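Local coordinates for amino acid adenylation domain-containing protein (PDB 6ULY), which probably selects and activates an alpha-keto acid as its acyl adenylate for nonribosomal depsipeptide synthesis, at residues L22-L32 with T43-G51. Sequence-based numbering, arbitrary orientation.
Sequences LTEAAKTTNGL and TQSYAQLQG. With SO4 (sulfate ion), chain F.
Leu32 and Gln44 exchange both backbone hydrogen bonds of an antiparallel pair, N to O 2.8 Å each way. A third continues the ladder into helix 46-62: Tyr46 N reaches Asn30 O at 3.0 Å, nearly straight (176°) and on a carbonyl lone pair. Between these two rungs Gly31 and Ser45 form the non-hydrogen-bonded pair, CA to CA 3.8 Å. Ser45 is the N-cap, its OG accepting from Gln48 N while Gln48 OE1 accepts from Ser45 N, a capping box; Gln48 NE2 donates to a sulfate, probably from the crystallisation liquor.

The Tyr46 ring is sandwiched between Gly31 CA, 3.4 Å from its centroid and 9° off the normal, and Ala25 CB on the opposite face; Thr28 OG1 lies at the edge. The phenol OH bonds to Cys239 O and Gln241 NE2. Leu49 CD2 meets Leu32 CD1 at 3.6 Å and Leu22 CD1 at 3.9 Å, beside Trp86. Gln50 stretches from chi1 -169° across Leu22 CD2, bringing OE1 into contact with Ala26 CB at 3.2 Å.

These are the open ends of hairpin 31-35/41-45, at the margin of a mixed sheet in an ANL-family adenylation domain, helix 18-26 leading in and helix 46-62 leading out.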
ATOM      1  N   LEU A  22     -15.755  14.355  31.219  1.00 44.29           N
ATOM      2  CA  LEU A  22     -15.004  15.452  31.818  1.00 49.00           C
ATOM      3  C   LEU A  22     -15.775  16.080  32.971  1.00 49.62           C
ATOM      4  O   LEU A  22     -15.184  16.448  33.993  1.00 44.94           O
ATOM      5  CB  LEU A  22     -14.681  16.495  30.750  1.00 50.39           C
ATOM      6  CG  LEU A  22     -13.810  17.674  31.187  1.00 47.61           C
ATOM      7  CD1 LEU A  22     -12.462  17.187  31.694  1.00 49.24           C
ATOM      8  CD2 LEU A  22     -13.630  18.656  30.044  1.00 47.66           C
ATOM      9  N   THR A  23     -17.095  16.207  32.828  1.00 51.76           N
ATOM     10  CA  THR A  23     -17.910  16.780  33.894  1.00 47.59           C
ATOM     11  C   THR A  23     -17.810  15.952  35.168  1.00 46.28           C
ATOM     12  O   THR A  23     -17.517  16.480  36.247  1.00 55.66           O
ATOM     13  CB  THR A  23     -19.361  16.891  33.427  1.00 53.03           C
ATOM     14  OG1 THR A  23     -19.460  17.934  32.451  1.00 48.82           O
ATOM     15  CG2 THR A  23     -20.292  17.187  34.599  1.00 53.46           C
ATOM     16  N   GLU A  24     -18.046  14.642  35.063  1.00 49.19           N
ATOM     17  CA  GLU A  24     -17.980  13.792  36.247  1.00 50.02           C
ATOM     18  C   GLU A  24     -16.567  13.720  36.811  1.00 48.51           C
ATOM     19  O   GLU A  24     -16.394  13.574  38.027  1.00 51.11           O
ATOM     20  CB  GLU A  24     -18.483  12.388  35.912  1.00 49.72           C
ATOM     21  CG  GLU A  24     -19.946  12.332  35.466  1.00 58.85           C
ATOM     22  CD  GLU A  24     -20.919  12.741  36.561  1.00 67.76           C
ATOM     23  OE1 GLU A  24     -20.938  13.932  36.938  1.00 64.42           O
ATOM     24  OE2 GLU A  24     -21.664  11.865  37.048  1.00 89.76           O
ATOM     25  N   ALA A  25     -15.550  13.812  35.952  1.00 46.06           N
ATOM     26  CA  ALA A  25     -14.176  13.785  36.438  1.00 47.99           C
ATOM     27  C   ALA A  25     -13.832  15.072  37.175  1.00 44.84           C
ATOM     28  O   ALA A  25     -13.103  15.046  38.173  1.00 43.41           O
ATOM     29  CB  ALA A  25     -13.210  13.563  35.275  1.00 43.04           C
ATOM     30  N   ALA A  26     -14.342  16.209  36.692  1.00 41.41           N
ATOM     31  CA  ALA A  26     -14.102  17.495  37.329  1.00 46.29           C
ATOM     32  C   ALA A  26     -14.728  17.588  38.715  1.00 50.61           C
ATOM     33  O   ALA A  26     -14.404  18.517  39.462  1.00 48.84           O
ATOM     34  CB  ALA A  26     -14.638  18.620  36.437  1.00 43.38           C
ATOM     35  N   LYS A  27     -15.614  16.656  39.077  1.00 55.02           N
ATOM     36  CA  LYS A  27     -16.195  16.639  40.414  1.00 50.71           C
ATOM     37  C   LYS A  27     -15.298  15.945  41.429  1.00 51.44           C
ATOM     38  O   LYS A  27     -15.490  16.131  42.634  1.00 59.71           O
ATOM     39  CB  LYS A  27     -17.564  15.953  40.387  1.00 50.63           C
ATOM     40  CG  LYS A  27     -18.584  16.660  39.508  1.00 55.07           C
ATOM     41  CD  LYS A  27     -19.903  15.905  39.435  1.00 56.25           C
ATOM     42  CE  LYS A  27     -20.885  16.614  38.514  1.00 62.62           C
ATOM     43  NZ  LYS A  27     -22.127  15.817  38.278  1.00 73.53           N
ATOM     44  N   THR A  28     -14.332  15.150  40.972  1.00 53.24           N
ATOM     45  CA  THR A  28     -13.369  14.533  41.866  1.00 49.43           C
ATOM     46  C   THR A  28     -12.286  15.543  42.230  1.00 48.46           C
ATOM     47  O   THR A  28     -12.266  16.680  41.747  1.00 52.89           O
ATOM     48  CB  THR A  28     -12.735  13.297  41.224  1.00 52.95           C
ATOM     49  OG1 THR A  28     -11.796  13.705  40.219  1.00 48.79           O
ATOM     50  CG2 THR A  28     -13.800  12.398  40.594  1.00 50.60           C
ATOM     51  N   THR A  29     -11.366  15.120  43.093  1.00 44.50           N
ATOM     52  CA  THR A  29     -10.175  15.898  43.397  1.00 51.61           C
ATOM     53  C   THR A  29      -8.957  15.403  42.631  1.00 51.13           C
ATOM     54  O   THR A  29      -7.865  15.953  42.801  1.00 51.07           O
ATOM     55  CB  THR A  29      -9.895  15.874  44.906  1.00 48.23           C
ATOM     56  OG1 THR A  29      -9.701  14.524  45.347  1.00 51.38           O
ATOM     57  CG2 THR A  29     -11.059  16.488  45.666  1.00 47.29           C
ATOM     58  N   ASN A  30      -9.121  14.393  41.782  1.00 53.32           N
ATOM     59  CA  ASN A  30      -8.013  13.846  41.023  1.00 47.14           C
ATOM     60  C   ASN A  30      -7.788  14.667  39.759  1.00 43.34           C
ATOM     61  O   ASN A  30      -8.533  15.596  39.440  1.00 43.75           O
ATOM     62  CB  ASN A  30      -8.278  12.382  40.693  1.00 48.38           C
ATOM     63  CG  ASN A  30      -8.369  11.522  41.932  1.00 52.38           C
ATOM     64  OD1 ASN A  30      -7.790  11.849  42.969  1.00 51.83           O
ATOM     65  ND2 ASN A  30      -9.101  10.418  41.835  1.00 50.85           N
ATOM     66  N   GLY A  31      -6.734  14.318  39.029  1.00 51.64           N
ATOM     67  CA  GLY A  31      -6.446  14.962  37.767  1.00 45.24           C
ATOM     68  C   GLY A  31      -5.148  14.489  37.156  1.00 37.25           C
ATOM     69  O   GLY A  31      -4.724  13.349  37.372  1.00 38.99           O
ATOM     70  N   LEU A  32      -4.503  15.370  36.402  1.00 39.71           N
ATOM     71  CA  LEU A  32      -3.302  15.044  35.653  1.00 46.33           C
ATOM     72  C   LEU A  32      -2.072  15.650  36.317  1.00 53.20           C
ATOM     73  O   LEU A  32      -2.136  16.716  36.938  1.00 50.26           O
ATOM     74  CB  LEU A  32      -3.408  15.552  34.213  1.00 43.66           C
ATOM     75  CG  LEU A  32      -4.544  14.952  33.385  1.00 45.24           C
ATOM     76  CD1 LEU A  32      -5.498  16.041  32.899  1.00 46.42           C
ATOM     77  CD2 LEU A  32      -3.971  14.161  32.211  1.00 43.24           C
ATOM     78  N   THR A  43       0.940  20.131  37.718  1.00 52.55           N
ATOM     79  CA  THR A  43      -0.337  19.502  38.024  1.00 49.38           C
ATOM     80  C   THR A  43      -1.472  20.236  37.323  1.00 49.82           C
ATOM     81  O   THR A  43      -1.393  21.438  37.054  1.00 44.50           O
ATOM     82  CB  THR A  43      -0.608  19.481  39.531  1.00 54.31           C
ATOM     83  OG1 THR A  43      -0.651  20.825  40.029  1.00 49.72           O
ATOM     84  CG2 THR A  43       0.462  18.686  40.257  1.00 47.83           C
ATOM     85  N   GLN A  44      -2.536  19.486  37.032  1.00 54.35           N
ATOM     86  CA  GLN A  44      -3.725  20.035  36.384  1.00 51.62           C
ATOM     87  C   GLN A  44      -4.887  19.130  36.776  1.00 51.75           C
ATOM     88  O   GLN A  44      -5.098  18.087  36.149  1.00 49.37           O
ATOM     89  CB  GLN A  44      -3.559  20.102  34.873  1.00 45.99           C
ATOM     90  CG  GLN A  44      -4.728  20.747  34.132  1.00 45.78           C
ATOM     91  CD  GLN A  44      -4.706  20.445  32.638  1.00 49.85           C
ATOM     92  OE1 GLN A  44      -4.362  19.340  32.228  1.00 46.58           O
ATOM     93  NE2 GLN A  44      -5.068  21.431  31.821  1.00 44.10           N
ATOM     94  N   SER A  45      -5.618  19.524  37.814  1.00 44.26           N
ATOM     95  CA  SER A  45      -6.767  18.744  38.241  1.00 47.81           C
ATOM     96  C   SER A  45      -7.769  18.614  37.098  1.00 41.17           C
ATOM     97  O   SER A  45      -7.773  19.398  36.144  1.00 40.19           O
ATOM     98  CB  SER A  45      -7.442  19.394  39.447  1.00 45.01           C
ATOM     99  OG  SER A  45      -8.053  20.618  39.077  1.00 46.41           O
ATOM    100  N   TYR A  46      -8.639  17.608  37.206  1.00 39.37           N
ATOM    101  CA  TYR A  46      -9.709  17.478  36.223  1.00 40.85           C
ATOM    102  C   TYR A  46     -10.594  18.716  36.213  1.00 41.91           C
ATOM    103  O   TYR A  46     -11.134  19.086  35.162  1.00 46.84           O
ATOM    104  CB  TYR A  46     -10.528  16.219  36.500  1.00 40.41           C
ATOM    105  CG  TYR A  46      -9.776  14.939  36.191  1.00 43.45           C
ATOM    106  CD1 TYR A  46      -9.095  14.779  34.984  1.00 43.54           C
ATOM    107  CD2 TYR A  46      -9.734  13.898  37.107  1.00 39.15           C
ATOM    108  CE1 TYR A  46      -8.403  13.616  34.699  1.00 40.23           C
ATOM    109  CE2 TYR A  46      -9.043  12.735  36.835  1.00 45.57           C
ATOM    110  CZ  TYR A  46      -8.381  12.598  35.626  1.00 44.80           C
ATOM    111  OH  TYR A  46      -7.691  11.443  35.343  1.00 42.03           O
ATOM    112  N   ALA A  47     -10.738  19.381  37.365  1.00 47.26           N
ATOM    113  CA  ALA A  47     -11.451  20.653  37.408  1.00 44.75           C
ATOM    114  C   ALA A  47     -10.678  21.737  36.670  1.00 38.30           C
ATOM    115  O   ALA A  47     -11.264  22.523  35.918  1.00 45.55           O
ATOM    116  CB  ALA A  47     -11.698  21.067  38.862  1.00 47.47           C
ATOM    117  N   GLN A  48      -9.360  21.796  36.872  1.00 41.84           N
ATOM    118  CA  GLN A  48      -8.543  22.750  36.127  1.00 45.69           C
ATOM    119  C   GLN A  48      -8.562  22.440  34.636  1.00 41.57           C
ATOM    120  O   GLN A  48      -8.650  23.352  33.803  1.00 42.93           O
ATOM    121  CB  GLN A  48      -7.110  22.741  36.662  1.00 50.70           C
ATOM    122  CG  GLN A  48      -6.944  23.371  38.043  1.00 52.80           C
ATOM    123  CD  GLN A  48      -5.505  23.363  38.514  1.00 57.79           C
ATOM    124  OE1 GLN A  48      -5.009  22.356  39.021  1.00 54.53           O
ATOM    125  NE2 GLN A  48      -4.822  24.487  38.341  1.00 67.87           N
ATOM    126  N   LEU A  49      -8.488  21.155  34.276  1.00 47.06           N
ATOM    127  CA  LEU A  49      -8.540  20.785  32.864  1.00 42.69           C
ATOM    128  C   LEU A  49      -9.807  21.316  32.205  1.00 44.30           C
ATOM    129  O   LEU A  49      -9.757  21.864  31.098  1.00 45.53           O
ATOM    130  CB  LEU A  49      -8.447  19.265  32.723  1.00 40.61           C
ATOM    131  CG  LEU A  49      -8.633  18.679  31.321  1.00 47.79           C
ATOM    132  CD1 LEU A  49      -7.619  19.249  30.331  1.00 45.15           C
ATOM    133  CD2 LEU A  49      -8.532  17.163  31.375  1.00 45.29           C
ATOM    134  N   GLN A  50     -10.950  21.188  32.880  1.00 45.39           N
ATOM    135  CA  GLN A  50     -12.201  21.664  32.298  1.00 45.04           C
ATOM    136  C   GLN A  50     -12.139  23.162  32.027  1.00 43.47           C
ATOM    137  O   GLN A  50     -12.503  23.624  30.938  1.00 42.80           O
ATOM    138  CB  GLN A  50     -13.368  21.325  33.226  1.00 50.30           C
ATOM    139  CG  GLN A  50     -14.740  21.546  32.601  1.00 54.07           C
ATOM    140  CD  GLN A  50     -15.869  21.169  33.538  1.00 54.20           C
ATOM    141  OE1 GLN A  50     -15.708  21.182  34.760  1.00 59.93           O
ATOM    142  NE2 GLN A  50     -17.016  20.821  32.970  1.00 56.65           N
ATOM    143  N   GLY A  51     -11.684  23.939  33.012  1.00 46.28           N
ATOM    144  CA  GLY A  51     -11.545  25.371  32.806  1.00 39.90           C
ATOM    145  C   GLY A  51     -10.496  25.707  31.764  1.00 40.40           C
ATOM    146  O   GLY A  51     -10.721  26.549  30.889  1.00 44.07           O
TER
HETATM  147  S   SO4 F 704      -5.738  28.459  37.932  1.00 86.97           S
HETATM  148  O1  SO4 F 704      -5.881  27.034  38.017  1.00 79.68           O
HETATM  149  O2  SO4 F 704      -5.583  28.846  36.559  1.00 69.28           O
HETATM  150  O3  SO4 F 704      -6.904  29.090  38.477  1.00 83.10           O
HETATM  151  O4  SO4 F 704      -4.584  28.867  38.678  1.00 93.41           O